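PDB 3V68: putative uncharacterized protein from Pyrococcus furiosus, which is a DUF2666-family protein of unknown cellular role that probably binds double-stranded DNA. Local coordinates for residues L57-L70 with A101-L114. Residues are numbered along the deposited sequence; the frame is centred on the assembly and turned at random.
Sequences LLSIKIEGSLEEKL and AKAVLTREILKNEL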
ATOM      1  N   LEU A  57       6.809 -16.024   0.211  1.00 20.81           N
ATOM      2  CA  LEU A  57       7.237 -14.642  -0.005  1.00 21.26           C
ATOM      3  C   LEU A  57       7.640 -13.954   1.293  1.00 22.03           C
ATOM      4  O   LEU A  57       8.717 -13.364   1.382  1.00 21.92           O
ATOM      5  CB  LEU A  57       6.139 -13.841  -0.716  1.00 21.03           C
ATOM      6  CG  LEU A  57       6.413 -12.361  -1.006  1.00 20.65           C
ATOM      7  CD1 LEU A  57       7.538 -12.178  -2.025  1.00 19.81           C
ATOM      8  CD2 LEU A  57       5.134 -11.694  -1.483  1.00 19.16           C
ATOM      9  N   LEU A  58       6.773 -14.050   2.295  1.00 23.13           N
ATOM     10  CA  LEU A  58       7.006 -13.401   3.583  1.00 24.48           C
ATOM     11  C   LEU A  58       8.031 -14.147   4.443  1.00 25.12           C
ATOM     12  O   LEU A  58       8.419 -13.668   5.513  1.00 25.57           O
ATOM     13  CB  LEU A  58       5.681 -13.210   4.330  1.00 24.57           C
ATOM     14  CG  LEU A  58       4.600 -12.383   3.616  1.00 25.40           C
ATOM     15  CD1 LEU A  58       3.318 -12.346   4.438  1.00 26.31           C
ATOM     16  CD2 LEU A  58       5.075 -10.970   3.296  1.00 26.55           C
ATOM     17  N   SER A  59       8.474 -15.309   3.964  1.00 25.77           N
ATOM     18  CA  SER A  59       9.527 -16.081   4.628  1.00 26.36           C
ATOM     19  C   SER A  59      10.923 -15.764   4.088  1.00 26.67           C
ATOM     20  O   SER A  59      11.920 -16.282   4.599  1.00 27.10           O
ATOM     21  CB  SER A  59       9.249 -17.584   4.519  1.00 26.24           C
ATOM     22  OG  SER A  59       8.067 -17.931   5.215  1.00 27.08           O
ATOM     23  N   ILE A  60      10.994 -14.920   3.058  1.00 26.98           N
ATOM     24  CA  ILE A  60      12.277 -14.488   2.494  1.00 27.20           C
ATOM     25  C   ILE A  60      13.042 -13.674   3.534  1.00 27.56           C
ATOM     26  O   ILE A  60      12.491 -12.750   4.141  1.00 27.75           O
ATOM     27  CB  ILE A  60      12.101 -13.669   1.185  1.00 27.17           C
ATOM     28  CG1 ILE A  60      11.519 -14.551   0.072  1.00 26.93           C
ATOM     29  CG2 ILE A  60      13.434 -13.053   0.734  1.00 26.85           C
ATOM     30  CD1 ILE A  60      11.124 -13.792  -1.182  1.00 26.57           C
ATOM     31  N   LYS A  61      14.306 -14.035   3.742  1.00 27.78           N
ATOM     32  CA  LYS A  61      15.131 -13.374   4.746  1.00 27.90           C
ATOM     33  C   LYS A  61      15.924 -12.218   4.156  1.00 27.44           C
ATOM     34  O   LYS A  61      16.704 -12.391   3.215  1.00 27.69           O
ATOM     35  CB  LYS A  61      16.042 -14.381   5.462  1.00 28.32           C
ATOM     36  CG  LYS A  61      15.292 -15.463   6.258  1.00 29.57           C
ATOM     37  CD  LYS A  61      14.906 -15.027   7.682  1.00 31.53           C
ATOM     38  CE  LYS A  61      13.646 -14.159   7.730  1.00 32.35           C
ATOM     39  NZ  LYS A  61      12.431 -14.843   7.195  1.00 33.29           N
ATOM     40  N   ILE A  62      15.684 -11.031   4.707  1.00 26.76           N
ATOM     41  CA  ILE A  62      16.390  -9.821   4.317  1.00 26.11           C
ATOM     42  C   ILE A  62      17.103  -9.307   5.566  1.00 25.58           C
ATOM     43  O   ILE A  62      16.476  -8.751   6.471  1.00 25.65           O
ATOM     44  CB  ILE A  62      15.421  -8.749   3.748  1.00 26.09           C
ATOM     45  CG1 ILE A  62      14.529  -9.323   2.630  1.00 26.34           C
ATOM     46  CG2 ILE A  62      16.190  -7.526   3.268  1.00 26.45           C
ATOM     47  CD1 ILE A  62      15.227  -9.611   1.306  1.00 26.83           C
ATOM     48  N   GLU A  63      18.417  -9.510   5.607  1.00 24.96           N
ATOM     49  CA  GLU A  63      19.211  -9.258   6.809  1.00 24.33           C
ATOM     50  C   GLU A  63      19.905  -7.898   6.801  1.00 23.23           C
ATOM     51  O   GLU A  63      20.155  -7.321   5.740  1.00 23.04           O
ATOM     52  CB  GLU A  63      20.266 -10.358   6.982  1.00 24.73           C
ATOM     53  CG  GLU A  63      19.706 -11.741   7.311  1.00 26.41           C
ATOM     54  CD  GLU A  63      19.403 -11.930   8.789  1.00 27.94           C
ATOM     55  OE1 GLU A  63      19.820 -11.083   9.606  1.00 28.76           O
ATOM     56  OE2 GLU A  63      18.751 -12.936   9.137  1.00 29.67           O
ATOM     57  N   GLY A  64      20.207  -7.398   7.998  1.00 22.11           N
ATOM     58  CA  GLY A  64      21.103  -6.258   8.168  1.00 20.54           C
ATOM     59  C   GLY A  64      20.455  -4.932   8.518  1.00 19.59           C
ATOM     60  O   GLY A  64      19.293  -4.872   8.914  1.00 19.43           O
ATOM     61  N   SER A  65      21.238  -3.865   8.378  1.00 18.49           N
ATOM     62  CA  SER A  65      20.763  -2.503   8.587  1.00 17.95           C
ATOM     63  C   SER A  65      19.754  -2.152   7.503  1.00 17.10           C
ATOM     64  O   SER A  65      19.588  -2.901   6.544  1.00 17.10           O
ATOM     65  CB  SER A  65      21.938  -1.539   8.490  1.00 17.89           C
ATOM     66  OG  SER A  65      22.501  -1.583   7.190  1.00 18.77           O
ATOM     67  N   LEU A  66      19.097  -1.005   7.646  1.00 16.59           N
ATOM     68  CA  LEU A  66      18.192  -0.515   6.605  1.00 15.57           C
ATOM     69  C   LEU A  66      18.873  -0.475   5.237  1.00 15.55           C
ATOM     70  O   LEU A  66      18.318  -0.967   4.253  1.00 14.91           O
ATOM     71  CB  LEU A  66      17.634   0.864   6.962  1.00 15.50           C
ATOM     72  CG  LEU A  66      16.773   1.555   5.898  1.00 14.04           C
ATOM     73  CD1 LEU A  66      15.554   0.708   5.548  1.00 14.24           C
ATOM     74  CD2 LEU A  66      16.356   2.932   6.373  1.00 14.16           C
ATOM     75  N   GLU A  67      20.074   0.099   5.187  1.00 15.25           N
ATOM     76  CA  GLU A  67      20.822   0.228   3.936  1.00 15.50           C
ATOM     77  C   GLU A  67      21.089  -1.129   3.290  1.00 15.54           C
ATOM     78  O   GLU A  67      20.993  -1.270   2.071  1.00 15.34           O
ATOM     79  CB  GLU A  67      22.139   0.981   4.159  1.00 15.69           C
ATOM     80  CG  GLU A  67      21.973   2.457   4.543  1.00 16.73           C
ATOM     81  CD  GLU A  67      21.766   2.698   6.036  1.00 18.58           C
ATOM     82  OE1 GLU A  67      21.573   1.731   6.804  1.00 19.14           O
ATOM     83  OE2 GLU A  67      21.794   3.875   6.451  1.00 19.77           O
ATOM     84  N   GLU A  68      21.413  -2.119   4.119  1.00 15.63           N
ATOM     85  CA  GLU A  68      21.650  -3.477   3.639  1.00 15.92           C
ATOM     86  C   GLU A  68      20.363  -4.131   3.140  1.00 15.61           C
ATOM     87  O   GLU A  68      20.375  -4.850   2.139  1.00 15.78           O
ATOM     88  CB  GLU A  68      22.301  -4.329   4.728  1.00 16.42           C
ATOM     89  CG  GLU A  68      23.737  -3.930   5.011  1.00 18.22           C
ATOM     90  CD  GLU A  68      24.390  -4.778   6.080  1.00 20.94           C
ATOM     91  OE1 GLU A  68      23.856  -4.854   7.207  1.00 21.38           O
ATOM     92  OE2 GLU A  68      25.462  -5.349   5.797  1.00 23.90           O
ATOM     93  N   LYS A  69      19.260  -3.865   3.836  1.00 15.36           N
ATOM     94  CA  LYS A  69      17.955  -4.384   3.436  1.00 15.21           C
ATOM     95  C   LYS A  69      17.527  -3.813   2.089  1.00 14.96           C
ATOM     96  O   LYS A  69      17.018  -4.542   1.236  1.00 14.87           O
ATOM     97  CB  LYS A  69      16.899  -4.105   4.506  1.00 15.39           C
ATOM     98  CG  LYS A  69      17.077  -4.927   5.773  1.00 16.73           C
ATOM     99  CD  LYS A  69      15.989  -4.623   6.780  1.00 19.19           C
ATOM    100  CE  LYS A  69      16.065  -5.562   7.971  1.00 21.17           C
ATOM    101  NZ  LYS A  69      15.068  -5.181   9.011  1.00 22.87           N
ATOM    102  N   LEU A  70      17.743  -2.512   1.902  1.00 14.69           N
ATOM    103  CA  LEU A  70      17.431  -1.855   0.632  1.00 14.52           C
ATOM    104  C   LEU A  70      18.236  -2.445  -0.527  1.00 14.72           C
ATOM    105  O   LEU A  70      17.685  -2.727  -1.589  1.00 14.33           O
ATOM    106  CB  LEU A  70      17.630  -0.338   0.732  1.00 14.37           C
ATOM    107  CG  LEU A  70      16.685   0.408   1.677  1.00 14.06           C
ATOM    108  CD1 LEU A  70      17.066   1.874   1.765  1.00 13.64           C
ATOM    109  CD2 LEU A  70      15.233   0.266   1.245  1.00 14.59           C
ATOM    110  N   ALA A 101       4.244  -8.753  -5.873  1.00 12.83           N
ATOM    111  CA  ALA A 101       4.892  -9.511  -4.797  1.00 12.81           C
ATOM    112  C   ALA A 101       6.019  -8.711  -4.158  1.00 12.94           C
ATOM    113  O   ALA A 101       6.163  -8.689  -2.932  1.00 12.71           O
ATOM    114  CB  ALA A 101       5.413 -10.847  -5.320  1.00 12.51           C
ATOM    115  N   LYS A 102       6.806  -8.037  -4.993  1.00 12.85           N
ATOM    116  CA  LYS A 102       7.906  -7.194  -4.527  1.00 13.63           C
ATOM    117  C   LYS A 102       7.405  -6.059  -3.631  1.00 13.48           C
ATOM    118  O   LYS A 102       8.026  -5.749  -2.622  1.00 13.43           O
ATOM    119  CB  LYS A 102       8.674  -6.633  -5.723  1.00 13.85           C
ATOM    120  CG  LYS A 102      10.002  -5.975  -5.396  1.00 15.78           C
ATOM    121  CD  LYS A 102      10.620  -5.458  -6.684  1.00 18.74           C
ATOM    122  CE  LYS A 102      11.778  -4.524  -6.421  1.00 20.47           C
ATOM    123  NZ  LYS A 102      12.353  -4.012  -7.698  1.00 20.96           N
ATOM    124  N   ALA A 103       6.277  -5.452  -3.994  1.00 13.14           N
ATOM    125  CA  ALA A 103       5.683  -4.383  -3.185  1.00 12.95           C
ATOM    126  C   ALA A 103       5.206  -4.892  -1.827  1.00 13.20           C
ATOM    127  O   ALA A 103       5.330  -4.191  -0.822  1.00 13.49           O
ATOM    128  CB  ALA A 103       4.536  -3.706  -3.929  1.00 13.14           C
ATOM    129  N   VAL A 104       4.662  -6.110  -1.807  1.00 13.56           N
ATOM    130  CA  VAL A 104       4.215  -6.736  -0.561  1.00 13.37           C
ATOM    131  C   VAL A 104       5.417  -6.993   0.343  1.00 13.67           C
ATOM    132  O   VAL A 104       5.404  -6.643   1.528  1.00 13.90           O
ATOM    133  CB  VAL A 104       3.432  -8.049  -0.833  1.00 13.35           C
ATOM    134  CG1 VAL A 104       3.280  -8.878   0.435  1.00 12.91           C
ATOM    135  CG2 VAL A 104       2.069  -7.730  -1.419  1.00 13.90           C
ATOM    136  N   LEU A 105       6.460  -7.586  -0.233  1.00 13.59           N
ATOM    137  CA  LEU A 105       7.681  -7.880   0.510  1.00 13.80           C
ATOM    138  C   LEU A 105       8.342  -6.599   1.031  1.00 13.44           C
ATOM    139  O   LEU A 105       8.737  -6.523   2.190  1.00 13.70           O
ATOM    140  CB  LEU A 105       8.662  -8.678  -0.356  1.00 13.95           C
ATOM    141  CG  LEU A 105       9.978  -9.098   0.304  1.00 14.70           C
ATOM    142  CD1 LEU A 105       9.713 -10.028   1.483  1.00 15.32           C
ATOM    143  CD2 LEU A 105      10.915  -9.751  -0.701  1.00 14.98           C
ATOM    144  N   THR A 106       8.440  -5.592   0.168  1.00 13.31           N
ATOM    145  CA  THR A 106       9.046  -4.317   0.539  1.00 12.94           C
ATOM    146  C   THR A 106       8.347  -3.665   1.740  1.00 13.00           C
ATOM    147  O   THR A 106       9.010  -3.222   2.682  1.00 12.89           O
ATOM    148  CB  THR A 106       9.095  -3.362  -0.676  1.00 12.67           C
ATOM    149  OG1 THR A 106       9.872  -3.970  -1.713  1.00 13.17           O
ATOM    150  CG2 THR A 106       9.723  -2.020  -0.303  1.00 12.43           C
ATOM    151  N   ARG A 107       7.015  -3.635   1.726  1.00 13.23           N
ATOM    152  CA  ARG A 107       6.264  -3.087   2.849  1.00 13.48           C
ATOM    153  C   ARG A 107       6.553  -3.851   4.141  1.00 13.70           C
ATOM    154  O   ARG A 107       6.823  -3.244   5.169  1.00 13.63           O
ATOM    155  CB  ARG A 107       4.755  -3.086   2.573  1.00 13.37           C
ATOM    156  CG  ARG A 107       3.900  -2.680   3.799  1.00 13.11           C
ATOM    157  CD  ARG A 107       2.399  -2.563   3.478  1.00 13.10           C
ATOM    158  NE  ARG A 107       2.131  -1.361   2.696  1.00 14.65           N
ATOM    159  CZ  ARG A 107       1.550  -0.259   3.159  1.00 12.47           C
ATOM    160  NH1 ARG A 107       1.103  -0.189   4.411  1.00 12.51           N
ATOM    161  NH2 ARG A 107       1.378   0.771   2.342  1.00 12.73           N
ATOM    162  N   GLU A 108       6.498  -5.180   4.082  1.00 14.49           N
ATOM    163  CA  GLU A 108       6.662  -5.979   5.293  1.00 15.60           C
ATOM    164  C   GLU A 108       8.082  -5.905   5.849  1.00 15.73           C
ATOM    165  O   GLU A 108       8.272  -5.844   7.066  1.00 16.13           O
ATOM    166  CB  GLU A 108       6.215  -7.427   5.065  1.00 15.90           C
ATOM    167  CG  GLU A 108       4.713  -7.575   4.797  1.00 18.85           C
ATOM    168  CD  GLU A 108       3.837  -6.854   5.819  1.00 21.71           C
ATOM    169  OE1 GLU A 108       3.898  -7.207   7.017  1.00 23.89           O
ATOM    170  OE2 GLU A 108       3.081  -5.940   5.423  1.00 23.03           O
ATOM    171  N   ILE A 109       9.071  -5.873   4.958  1.00 15.54           N
ATOM    172  CA  ILE A 109      10.476  -5.794   5.379  1.00 15.78           C
ATOM    173  C   ILE A 109      10.827  -4.428   5.974  1.00 15.75           C
ATOM    174  O   ILE A 109      11.621  -4.344   6.914  1.00 16.13           O
ATOM    175  CB  ILE A 109      11.457  -6.155   4.221  1.00 15.70           C
ATOM    176  CG1 ILE A 109      11.309  -7.629   3.797  1.00 16.31           C
ATOM    177  CG2 ILE A 109      12.916  -5.841   4.597  1.00 16.07           C
ATOM    178  CD1 ILE A 109      11.572  -8.667   4.903  1.00 16.56           C
ATOM    179  N   LEU A 110      10.225  -3.363   5.448  1.00 15.53           N
ATOM    180  CA  LEU A 110      10.635  -2.007   5.820  1.00 15.44           C
ATOM    181  C   LEU A 110       9.752  -1.267   6.816  1.00 15.70           C
ATOM    182  O   LEU A 110      10.155  -0.227   7.327  1.00 15.39           O
ATOM    183  CB  LEU A 110      10.799  -1.141   4.567  1.00 15.16           C
ATOM    184  CG  LEU A 110      11.817  -1.601   3.525  1.00 14.55           C
ATOM    185  CD1 LEU A 110      11.810  -0.622   2.370  1.00 14.76           C
ATOM    186  CD2 LEU A 110      13.215  -1.733   4.121  1.00 16.08           C
ATOM    187  N   LYS A 111       8.559  -1.791   7.103  1.00 16.45           N
ATOM    188  CA  LYS A 111       7.585  -1.034   7.904  1.00 17.03           C
ATOM    189  C   LYS A 111       8.030  -0.710   9.334  1.00 17.35           C
ATOM    190  O   LYS A 111       7.559   0.260   9.917  1.00 17.12           O
ATOM    191  CB  LYS A 111       6.197  -1.684   7.888  1.00 17.36           C
ATOM    192  CG  LYS A 111       6.122  -3.058   8.515  1.00 18.65           C
ATOM    193  CD  LYS A 111       4.694  -3.571   8.485  1.00 21.75           C
ATOM    194  CE  LYS A 111       4.533  -4.788   9.373  1.00 23.33           C
ATOM    195  NZ  LYS A 111       3.160  -5.348   9.277  1.00 25.68           N
ATOM    196  N   ASN A 112       8.933  -1.514   9.885  1.00 18.05           N
ATOM    197  CA  ASN A 112       9.502  -1.207  11.194  1.00 19.18           C
ATOM    198  C   ASN A 112      10.817  -0.425  11.124  1.00 19.45           C
ATOM    199  O   ASN A 112      11.366  -0.046  12.161  1.00 20.28           O
ATOM    200  CB  ASN A 112       9.671  -2.482  12.032  1.00 19.50           C
ATOM    201  CG  ASN A 112       8.346  -3.156  12.347  1.00 21.15           C
ATOM    202  OD1 ASN A 112       7.366  -2.502  12.710  1.00 23.78           O
ATOM    203  ND2 ASN A 112       8.317  -4.477  12.219  1.00 23.78           N
ATOM    204  N   GLU A 113      11.305  -0.182   9.905  1.00 19.26           N
ATOM    205  CA  GLU A 113      12.549   0.568   9.663  1.00 18.97           C
ATOM    206  C   GLU A 113      12.273   2.006   9.206  1.00 18.00           C
ATOM    207  O   GLU A 113      13.097   2.902   9.402  1.00 18.16           O
ATOM    208  CB  GLU A 113      13.402  -0.131   8.596  1.00 19.37           C
ATOM    209  CG  GLU A 113      13.807  -1.577   8.902  1.00 21.50           C
ATOM    210  CD  GLU A 113      15.188  -1.701   9.525  1.00 24.46           C
ATOM    211  OE1 GLU A 113      16.000  -0.759   9.408  1.00 26.19           O
ATOM    212  OE2 GLU A 113      15.468  -2.759  10.124  1.00 26.42           O
ATOM    213  N   LEU A 114      11.114   2.208   8.582  1.00 16.66           N
ATOM    214  CA  LEU A 114      10.748   3.487   7.970  1.00 15.31           C
ATOM    215  C   LEU A 114       9.274   3.805   8.214  1.00 14.64           C
ATOM    216  O   LEU A 114       8.488   2.896   8.493  1.00 13.98           O
ATOM    217  CB  LEU A 114      11.016   3.439   6.462  1.00 15.14           C
ATOM    218  CG  LEU A 114      12.458   3.456   5.951  1.00 15.13           C
ATOM    219  CD1 LEU A 114      12.483   3.033   4.500  1.00 14.98           C
ATOM    220  CD2 LEU A 114      13.087   4.835   6.117  1.00 15.06           C
TER
HETATM  221  O   HOH W   1      17.458  -4.414  10.742  1.00 34.05           O
HETATM  222  O   HOH W   2      12.768  -6.564   8.231  1.00 29.73           O
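Lys69 and Glu113 make the one salt bridge between residues 57-70 and 101-114. The lysine chain runs out extended, and its NZ sits 2.7 Å from Glu113 OE2, coming in from 41° above the carboxylate plane. Glu113 bends at chi2, which folds the carboxylate back alongside Leu66; the two side chains run past one another head to tail, with Glu113 OE1 3.4 Å from Leu66 CB. Two waters finish the polar edge: one donates to both Gly64 O and Glu113 OE2, the other accepts from Lys69 NZ and donates to Ile109 O. With an alanine here instead of Glu113, the Lys69 ammonium is likely to lose its carboxylate mate and the water on Gly64 O its second acceptor.

Beneath this edge the contact is mostly aliphatic. With CG of Leu66 swung away from its backbone N (chi1 175°), the fork reaches the other segment, where CD1 meets Leu110 CD2 at 3.7 Å, the side chains crossing at about a right angle, while CD2 rests on Leu114 CD2. Leu70 CD2 reaches Leu110 from the next turn. In the middle, Ile62 lies crosswise on Ile109, CG1 against CD1 at 3.8 Å. At the far end Leu57 puts CD2 3.5 Å from Ala101 O and CD1 against Leu105 CB, and Leu58 CD2 lies on Glu108 CG, whose carboxylate is turned to Lys111.

Helix 76-83 closes over Ile60, Ile62 and Leu105, and helix 202-213 packs on Leu66, Leu70 and Leu114. Ser65 and Glu68 form a capping box that starts helix 66-73, whose first turn runs nearly antiparallel to 101-110 (170°). This is leucine- and isoleucine-rich packing in the helical part of the first DUF2666 region, where helix 54-58, an extended linker and helix 66-73 lie along helix 91-110.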